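Local coordinates for protein maltose operon transcriptional repressor (Staphylococcus aureus subsp. aureus Mu50, PDB 3HCW) that probably represses transcription of the maltose operon, its C-terminal fragment having the periplasmic-binding-protein-like fold with which regulators of this kind sense small-molecule effectors, at residues M53-I64 with D81-M92. Sequence-based numbering, arbitrary orientation.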
ATOM      1  N   MET A  53       0.681 -20.914  -9.820  1.00 62.08           N
ATOM      2  CA  MET A  53       1.831 -21.818  -9.701  1.00 66.14           C
ATOM      3  C   MET A  53       2.375 -22.393 -11.017  1.00 72.69           C
ATOM      4  O   MET A  53       3.595 -22.473 -11.202  1.00 75.80           O
ATOM      5  CB  MET A  53       1.527 -22.958  -8.719  1.00 66.80           C
ATOM      6  CG  MET A  53       2.766 -23.720  -8.261  1.00 67.18           C
ATOM      7  SD  MET A  53       4.083 -22.557  -7.860  1.00 69.55           S
ATOM      8  CE  MET A  53       5.501 -23.633  -7.818  1.00 56.97           C
ATOM      9  N   ASN A  54       1.485 -22.799 -11.918  1.00 69.53           N
ATOM     10  CA  ASN A  54       1.914 -23.353 -13.199  1.00 72.84           C
ATOM     11  C   ASN A  54       2.580 -22.300 -14.086  1.00 71.33           C
ATOM     12  O   ASN A  54       3.576 -22.585 -14.754  1.00 66.32           O
ATOM     13  CB  ASN A  54       0.744 -24.026 -13.921  1.00 76.98           C
ATOM     14  CG  ASN A  54       0.211 -25.234 -13.166  1.00 84.51           C
ATOM     15  OD1 ASN A  54      -0.997 -25.372 -12.977  1.00 92.23           O
ATOM     16  ND2 ASN A  54       1.112 -26.112 -12.720  1.00 73.81           N
ATOM     17  N   ASP A  55       2.031 -21.087 -14.056  1.00 68.87           N
ATOM     18  CA  ASP A  55       2.591 -19.945 -14.776  1.00 71.10           C
ATOM     19  C   ASP A  55       3.897 -19.431 -14.150  1.00 72.18           C
ATOM     20  O   ASP A  55       4.776 -18.950 -14.864  1.00 75.25           O
ATOM     21  CB  ASP A  55       1.561 -18.812 -14.868  1.00 73.06           C
ATOM     22  CG  ASP A  55       0.444 -19.099 -15.869  1.00 78.80           C
ATOM     23  OD1 ASP A  55       0.551 -20.070 -16.648  1.00 82.85           O
ATOM     24  OD2 ASP A  55      -0.546 -18.339 -15.878  1.00 77.78           O
ATOM     25  N   LEU A  56       4.013 -19.531 -12.825  1.00 69.44           N
ATOM     26  CA  LEU A  56       5.218 -19.097 -12.107  1.00 64.64           C
ATOM     27  C   LEU A  56       6.343 -20.096 -12.314  1.00 60.09           C
ATOM     28  O   LEU A  56       7.514 -19.721 -12.327  1.00 57.39           O
ATOM     29  CB  LEU A  56       4.936 -18.887 -10.609  1.00 64.96           C
ATOM     30  CG  LEU A  56       5.929 -18.151  -9.695  1.00 62.25           C
ATOM     31  CD1 LEU A  56       5.900 -16.641  -9.895  1.00 55.58           C
ATOM     32  CD2 LEU A  56       5.627 -18.472  -8.242  1.00 61.69           C
ATOM     33  N   MET A  57       5.987 -21.368 -12.481  1.00 64.53           N
ATOM     34  CA  MET A  57       6.964 -22.385 -12.874  1.00 76.10           C
ATOM     35  C   MET A  57       7.452 -22.144 -14.301  1.00 73.75           C
ATOM     36  O   MET A  57       8.623 -22.357 -14.607  1.00 71.76           O
ATOM     37  CB  MET A  57       6.389 -23.796 -12.734  1.00 77.66           C
ATOM     38  CG  MET A  57       6.423 -24.332 -11.313  1.00 80.65           C
ATOM     39  SD  MET A  57       6.109 -26.102 -11.189  1.00 91.55           S
ATOM     40  CE  MET A  57       7.766 -26.766 -11.386  1.00 83.99           C
ATOM     41  N   ASP A  58       6.548 -21.679 -15.158  1.00 75.88           N
ATOM     42  CA  ASP A  58       6.888 -21.355 -16.538  1.00 78.24           C
ATOM     43  C   ASP A  58       7.814 -20.150 -16.628  1.00 72.14           C
ATOM     44  O   ASP A  58       8.868 -20.226 -17.262  1.00 74.00           O
ATOM     45  CB  ASP A  58       5.622 -21.130 -17.376  1.00 80.58           C
ATOM     46  CG  ASP A  58       4.910 -22.428 -17.723  1.00 80.53           C
ATOM     47  OD1 ASP A  58       5.532 -23.507 -17.609  1.00 69.42           O
ATOM     48  OD2 ASP A  58       3.724 -22.367 -18.111  1.00 89.03           O
ATOM     49  N   GLU A  59       7.437 -19.056 -15.967  1.00 64.84           N
ATOM     50  CA  GLU A  59       8.159 -17.794 -16.110  1.00 57.70           C
ATOM     51  C   GLU A  59       9.509 -17.737 -15.390  1.00 61.84           C
ATOM     52  O   GLU A  59      10.396 -16.990 -15.807  1.00 66.02           O
ATOM     53  CB  GLU A  59       7.266 -16.588 -15.786  1.00 55.68           C
ATOM     54  CG  GLU A  59       7.323 -16.030 -14.384  1.00 53.63           C
ATOM     55  CD  GLU A  59       7.243 -14.514 -14.392  1.00 60.22           C
ATOM     56  OE1 GLU A  59       6.309 -13.944 -13.795  1.00 51.14           O
ATOM     57  OE2 GLU A  59       8.113 -13.886 -15.022  1.00 69.62           O
ATOM     58  N   VAL A  60       9.671 -18.530 -14.333  1.00 59.39           N
ATOM     59  CA  VAL A  60      10.972 -18.650 -13.679  1.00 52.80           C
ATOM     60  C   VAL A  60      11.883 -19.533 -14.529  1.00 57.96           C
ATOM     61  O   VAL A  60      13.065 -19.226 -14.682  1.00 63.46           O
ATOM     62  CB  VAL A  60      10.862 -19.159 -12.219  1.00 53.52           C
ATOM     63  CG1 VAL A  60      12.227 -19.614 -11.679  1.00 45.56           C
ATOM     64  CG2 VAL A  60      10.267 -18.070 -11.321  1.00 43.05           C
ATOM     65  N   TYR A  61      11.326 -20.600 -15.106  1.00 59.12           N
ATOM     66  CA  TYR A  61      12.087 -21.477 -16.007  1.00 61.41           C
ATOM     67  C   TYR A  61      12.595 -20.741 -17.248  1.00 55.40           C
ATOM     68  O   TYR A  61      13.697 -21.019 -17.724  1.00 57.87           O
ATOM     69  CB  TYR A  61      11.287 -22.719 -16.419  1.00 60.85           C
ATOM     70  CG  TYR A  61      12.098 -23.720 -17.211  1.00 59.81           C
ATOM     71  CD1 TYR A  61      13.037 -24.537 -16.584  1.00 65.95           C
ATOM     72  CD2 TYR A  61      11.937 -23.841 -18.593  1.00 63.56           C
ATOM     73  CE1 TYR A  61      13.792 -25.454 -17.307  1.00 67.50           C
ATOM     74  CE2 TYR A  61      12.688 -24.749 -19.323  1.00 61.20           C
ATOM     75  CZ  TYR A  61      13.611 -25.557 -18.675  1.00 69.64           C
ATOM     76  OH  TYR A  61      14.357 -26.464 -19.395  1.00 69.07           O
ATOM     77  N   LYS A  62      11.781 -19.815 -17.757  1.00 56.21           N
ATOM     78  CA  LYS A  62      12.182 -18.922 -18.842  1.00 59.54           C
ATOM     79  C   LYS A  62      13.413 -18.115 -18.432  1.00 59.37           C
ATOM     80  O   LYS A  62      14.401 -18.099 -19.164  1.00 59.17           O
ATOM     81  CB  LYS A  62      11.028 -18.002 -19.250  1.00 58.22           C
ATOM     82  CG  LYS A  62      11.292 -17.166 -20.508  1.00 55.68           C
ATOM     83  CD  LYS A  62       9.992 -16.741 -21.208  1.00 55.87           C
ATOM     84  CE  LYS A  62       9.149 -15.781 -20.367  1.00 77.40           C
ATOM     85  NZ  LYS A  62       9.745 -14.416 -20.274  1.00 79.07           N
ATOM     86  N   MET A  63      13.362 -17.495 -17.249  1.00 55.85           N
ATOM     87  CA  MET A  63      14.515 -16.776 -16.678  1.00 53.75           C
ATOM     88  C   MET A  63      15.788 -17.630 -16.519  1.00 50.36           C
ATOM     89  O   MET A  63      16.896 -17.106 -16.661  1.00 55.69           O
ATOM     90  CB  MET A  63      14.145 -16.112 -15.348  1.00 51.66           C
ATOM     91  CG  MET A  63      13.077 -15.032 -15.468  1.00 53.66           C
ATOM     92  SD  MET A  63      12.240 -14.645 -13.913  1.00 50.17           S
ATOM     93  CE  MET A  63      13.426 -13.538 -13.162  1.00 55.87           C
ATOM     94  N   ILE A  64      15.633 -18.927 -16.233  1.00 50.19           N
ATOM     95  CA  ILE A  64      16.783 -19.847 -16.169  1.00 56.86           C
ATOM     96  C   ILE A  64      17.348 -20.089 -17.566  1.00 64.57           C
ATOM     97  O   ILE A  64      18.526 -19.819 -17.829  1.00 59.95           O
ATOM     98  CB  ILE A  64      16.450 -21.275 -15.593  1.00 59.67           C
ATOM     99  CG1 ILE A  64      15.433 -21.261 -14.436  1.00 70.10           C
ATOM    100  CG2 ILE A  64      17.746 -22.038 -15.241  1.00 47.64           C
ATOM    101  CD1 ILE A  64      15.846 -20.548 -13.180  1.00 64.12           C
ATOM    102  N   ASP A  81       8.243 -26.885  -2.235  1.00 89.77           N
ATOM    103  CA  ASP A  81       8.097 -25.830  -3.227  1.00 89.33           C
ATOM    104  C   ASP A  81       8.802 -26.306  -4.499  1.00 88.24           C
ATOM    105  O   ASP A  81      10.016 -26.539  -4.486  1.00 86.31           O
ATOM    106  CB  ASP A  81       8.694 -24.516  -2.702  1.00 86.02           C
ATOM    107  CG  ASP A  81       8.446 -23.332  -3.629  1.00 82.94           C
ATOM    108  OD1 ASP A  81       9.333 -22.454  -3.717  1.00 77.10           O
ATOM    109  OD2 ASP A  81       7.370 -23.265  -4.260  1.00 83.70           O
ATOM    110  N   PRO A  82       8.031 -26.500  -5.589  1.00 89.59           N
ATOM    111  CA  PRO A  82       8.543 -27.036  -6.856  1.00 89.13           C
ATOM    112  C   PRO A  82       9.417 -26.049  -7.632  1.00 83.81           C
ATOM    113  O   PRO A  82      10.232 -26.467  -8.458  1.00 86.12           O
ATOM    114  CB  PRO A  82       7.268 -27.357  -7.653  1.00 89.65           C
ATOM    115  CG  PRO A  82       6.129 -27.216  -6.686  1.00 91.18           C
ATOM    116  CD  PRO A  82       6.586 -26.232  -5.667  1.00 89.14           C
ATOM    117  N   ILE A  83       9.233 -24.756  -7.378  1.00 74.02           N
ATOM    118  CA  ILE A  83      10.083 -23.730  -7.980  1.00 70.73           C
ATOM    119  C   ILE A  83      11.398 -23.569  -7.188  1.00 68.53           C
ATOM    120  O   ILE A  83      12.425 -23.231  -7.767  1.00 66.38           O
ATOM    121  CB  ILE A  83       9.291 -22.400  -8.264  1.00 69.77           C
ATOM    122  CG1 ILE A  83      10.117 -21.391  -9.072  1.00 79.77           C
ATOM    123  CG2 ILE A  83       8.768 -21.789  -7.011  1.00 56.92           C
ATOM    124  CD1 ILE A  83      10.798 -20.304  -8.245  1.00 75.80           C
ATOM    125  N   LYS A  84      11.369 -23.847  -5.884  1.00 68.00           N
ATOM    126  CA  LYS A  84      12.599 -24.021  -5.104  1.00 64.36           C
ATOM    127  C   LYS A  84      13.341 -25.276  -5.579  1.00 63.02           C
ATOM    128  O   LYS A  84      14.570 -25.281  -5.639  1.00 61.17           O
ATOM    129  CB  LYS A  84      12.305 -24.100  -3.599  1.00 65.04           C
ATOM    130  CG  LYS A  84      13.553 -24.123  -2.693  1.00 67.52           C
ATOM    131  CD  LYS A  84      13.212 -23.928  -1.213  1.00 72.62           C
ATOM    132  CE  LYS A  84      12.639 -25.192  -0.577  1.00 82.78           C
ATOM    133  NZ  LYS A  84      12.111 -24.935   0.792  1.00 90.73           N
ATOM    134  N   GLN A  85      12.587 -26.326  -5.920  1.00 65.16           N
ATOM    135  CA  GLN A  85      13.147 -27.539  -6.535  1.00 66.75           C
ATOM    136  C   GLN A  85      13.754 -27.295  -7.919  1.00 66.18           C
ATOM    137  O   GLN A  85      14.769 -27.900  -8.267  1.00 66.00           O
ATOM    138  CB  GLN A  85      12.100 -28.656  -6.623  1.00 67.50           C
ATOM    139  CG  GLN A  85      12.239 -29.725  -5.545  1.00 76.92           C
ATOM    140  CD  GLN A  85      13.623 -30.369  -5.513  1.00 78.90           C
ATOM    141  OE1 GLN A  85      14.290 -30.376  -4.476  1.00 75.31           O
ATOM    142  NE2 GLN A  85      14.060 -30.906  -6.652  1.00 78.71           N
ATOM    143  N   MET A  86      13.122 -26.407  -8.689  1.00 66.88           N
ATOM    144  CA  MET A  86      13.605 -25.999 -10.014  1.00 59.63           C
ATOM    145  C   MET A  86      15.010 -25.397  -9.923  1.00 60.38           C
ATOM    146  O   MET A  86      15.922 -25.860 -10.607  1.00 60.70           O
ATOM    147  CB  MET A  86      12.611 -25.016 -10.657  1.00 55.81           C
ATOM    148  CG  MET A  86      12.941 -24.537 -12.077  1.00 36.28           C
ATOM    149  SD  MET A  86      11.608 -23.487 -12.693  1.00 50.36           S
ATOM    150  CE  MET A  86      10.447 -24.752 -13.193  1.00 65.46           C
ATOM    151  N   LEU A  87      15.183 -24.404  -9.048  1.00 61.19           N
ATOM    152  CA  LEU A  87      16.484 -23.751  -8.835  1.00 62.54           C
ATOM    153  C   LEU A  87      17.547 -24.689  -8.266  1.00 61.79           C
ATOM    154  O   LEU A  87      18.742 -24.464  -8.460  1.00 64.32           O
ATOM    155  CB  LEU A  87      16.347 -22.540  -7.911  1.00 63.35           C
ATOM    156  CG  LEU A  87      15.237 -21.512  -8.124  1.00 65.38           C
ATOM    157  CD1 LEU A  87      15.237 -20.535  -6.972  1.00 64.89           C
ATOM    158  CD2 LEU A  87      15.361 -20.780  -9.450  1.00 59.88           C
ATOM    159  N   ILE A  88      17.105 -25.726  -7.557  1.00 67.66           N
ATOM    160  CA  ILE A  88      18.003 -26.764  -7.048  1.00 68.76           C
ATOM    161  C   ILE A  88      18.429 -27.707  -8.178  1.00 69.09           C
ATOM    162  O   ILE A  88      19.622 -28.007  -8.320  1.00 64.68           O
ATOM    163  CB  ILE A  88      17.376 -27.523  -5.840  1.00 71.75           C
ATOM    164  CG1 ILE A  88      17.435 -26.636  -4.588  1.00 71.05           C
ATOM    165  CG2 ILE A  88      18.089 -28.860  -5.575  1.00 70.45           C
ATOM    166  CD1 ILE A  88      16.482 -27.035  -3.479  1.00 63.81           C
ATOM    167  N   ASP A  89      17.457 -28.139  -8.984  1.00 74.20           N
ATOM    168  CA  ASP A  89      17.710 -28.992 -10.157  1.00 79.93           C
ATOM    169  C   ASP A  89      18.637 -28.329 -11.178  1.00 82.19           C
ATOM    170  O   ASP A  89      19.557 -28.965 -11.700  1.00 83.93           O
ATOM    171  CB  ASP A  89      16.393 -29.374 -10.849  1.00 77.34           C
ATOM    172  CG  ASP A  89      15.588 -30.401 -10.067  1.00 85.05           C
ATOM    173  OD1 ASP A  89      14.342 -30.274 -10.029  1.00 81.52           O
ATOM    174  OD2 ASP A  89      16.195 -31.334  -9.493  1.00 81.62           O
ATOM    175  N   GLU A  90      18.400 -27.043 -11.436  1.00 79.15           N
ATOM    176  CA  GLU A  90      19.097 -26.326 -12.498  1.00 76.04           C
ATOM    177  C   GLU A  90      20.241 -25.446 -11.983  1.00 72.11           C
ATOM    178  O   GLU A  90      20.638 -24.478 -12.639  1.00 71.31           O
ATOM    179  CB  GLU A  90      18.096 -25.539 -13.349  1.00 76.52           C
ATOM    180  CG  GLU A  90      16.864 -26.365 -13.721  1.00 87.47           C
ATOM    181  CD  GLU A  90      16.527 -26.330 -15.197  1.00 96.57           C
ATOM    182  OE1 GLU A  90      16.021 -27.353 -15.706  1.00 95.10           O
ATOM    183  OE2 GLU A  90      16.762 -25.290 -15.850  1.00104.43           O
ATOM    184  N   SER A  91      20.752 -25.809 -10.801  1.00 67.05           N
ATOM    185  CA  SER A  91      21.968 -25.247 -10.182  1.00 62.64           C
ATOM    186  C   SER A  91      22.053 -23.719 -10.011  1.00 62.52           C
ATOM    187  O   SER A  91      23.154 -23.158  -9.967  1.00 62.61           O
ATOM    188  CB  SER A  91      23.222 -25.778 -10.884  1.00 65.20           C
ATOM    189  OG  SER A  91      23.491 -27.107 -10.482  1.00 70.34           O
ATOM    190  N   MET A  92      20.902 -23.061  -9.894  1.00 53.38           N
ATOM    191  CA  MET A  92      20.858 -21.609  -9.738  1.00 57.06           C
ATOM    192  C   MET A  92      21.098 -21.196  -8.285  1.00 52.83           C
ATOM    193  O   MET A  92      20.457 -21.734  -7.386  1.00 50.71           O
ATOM    194  CB  MET A  92      19.519 -21.049 -10.228  1.00 58.35           C
ATOM    195  CG  MET A  92      19.325 -21.074 -11.747  1.00 63.77           C
ATOM    196  SD  MET A  92      20.616 -20.226 -12.685  1.00 62.63           S
ATOM    197  CE  MET A  92      20.511 -18.537 -12.065  1.00 51.00           C
TER
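M86 lays its thioether over the backbone of helix 53-64, its CE 3.3 Å from M57 O and its SD beside Y61 N and CB. With CG anti to the backbone N (chi1 -178°) and chi2 extended as well, the chain reaches straight across before it bends at the sulfur, where CE meets M57 CE at 3.8 Å. The two helices are neighbours in the Rossmann-like alpha/beta lobe of a periplasmic-binding-protein fold; strand 71-74 of the parallel sheet comes between them in sequence, and they run nearly parallel, 21° apart. On the sheet side, V60 and I83 meet at about a right angle: both V60 methyls touch I83 CD1, and V13 of strand 9-13 packs against both residues. Further along, I64 CD1 touches both L87 CD2 and M92 CG, 3.8 Å from each, with F72 of strand 71-74 touching I64 and F94 of strand 94-97 touching L87. At the N-terminal end, M53 bends at chi2 and brings CE to 3.5 Å from P82 CD, while M57 CE reaches P82 CB. Next to this proline, the N-cap residue D81 accepts a weak capping hydrogen bond from K84 N through OD1, and its OD2 is hydrogen-bonded to Y76 OH. At the other end the E90 carboxylate, turned 64° from the Y61 ring, makes van der Waals or weak C-H...O contact: OE1 in plane at the edge and OE2 obliquely, each 3.3 Å from Y61 CE1, with OE2 also against I64 CG2.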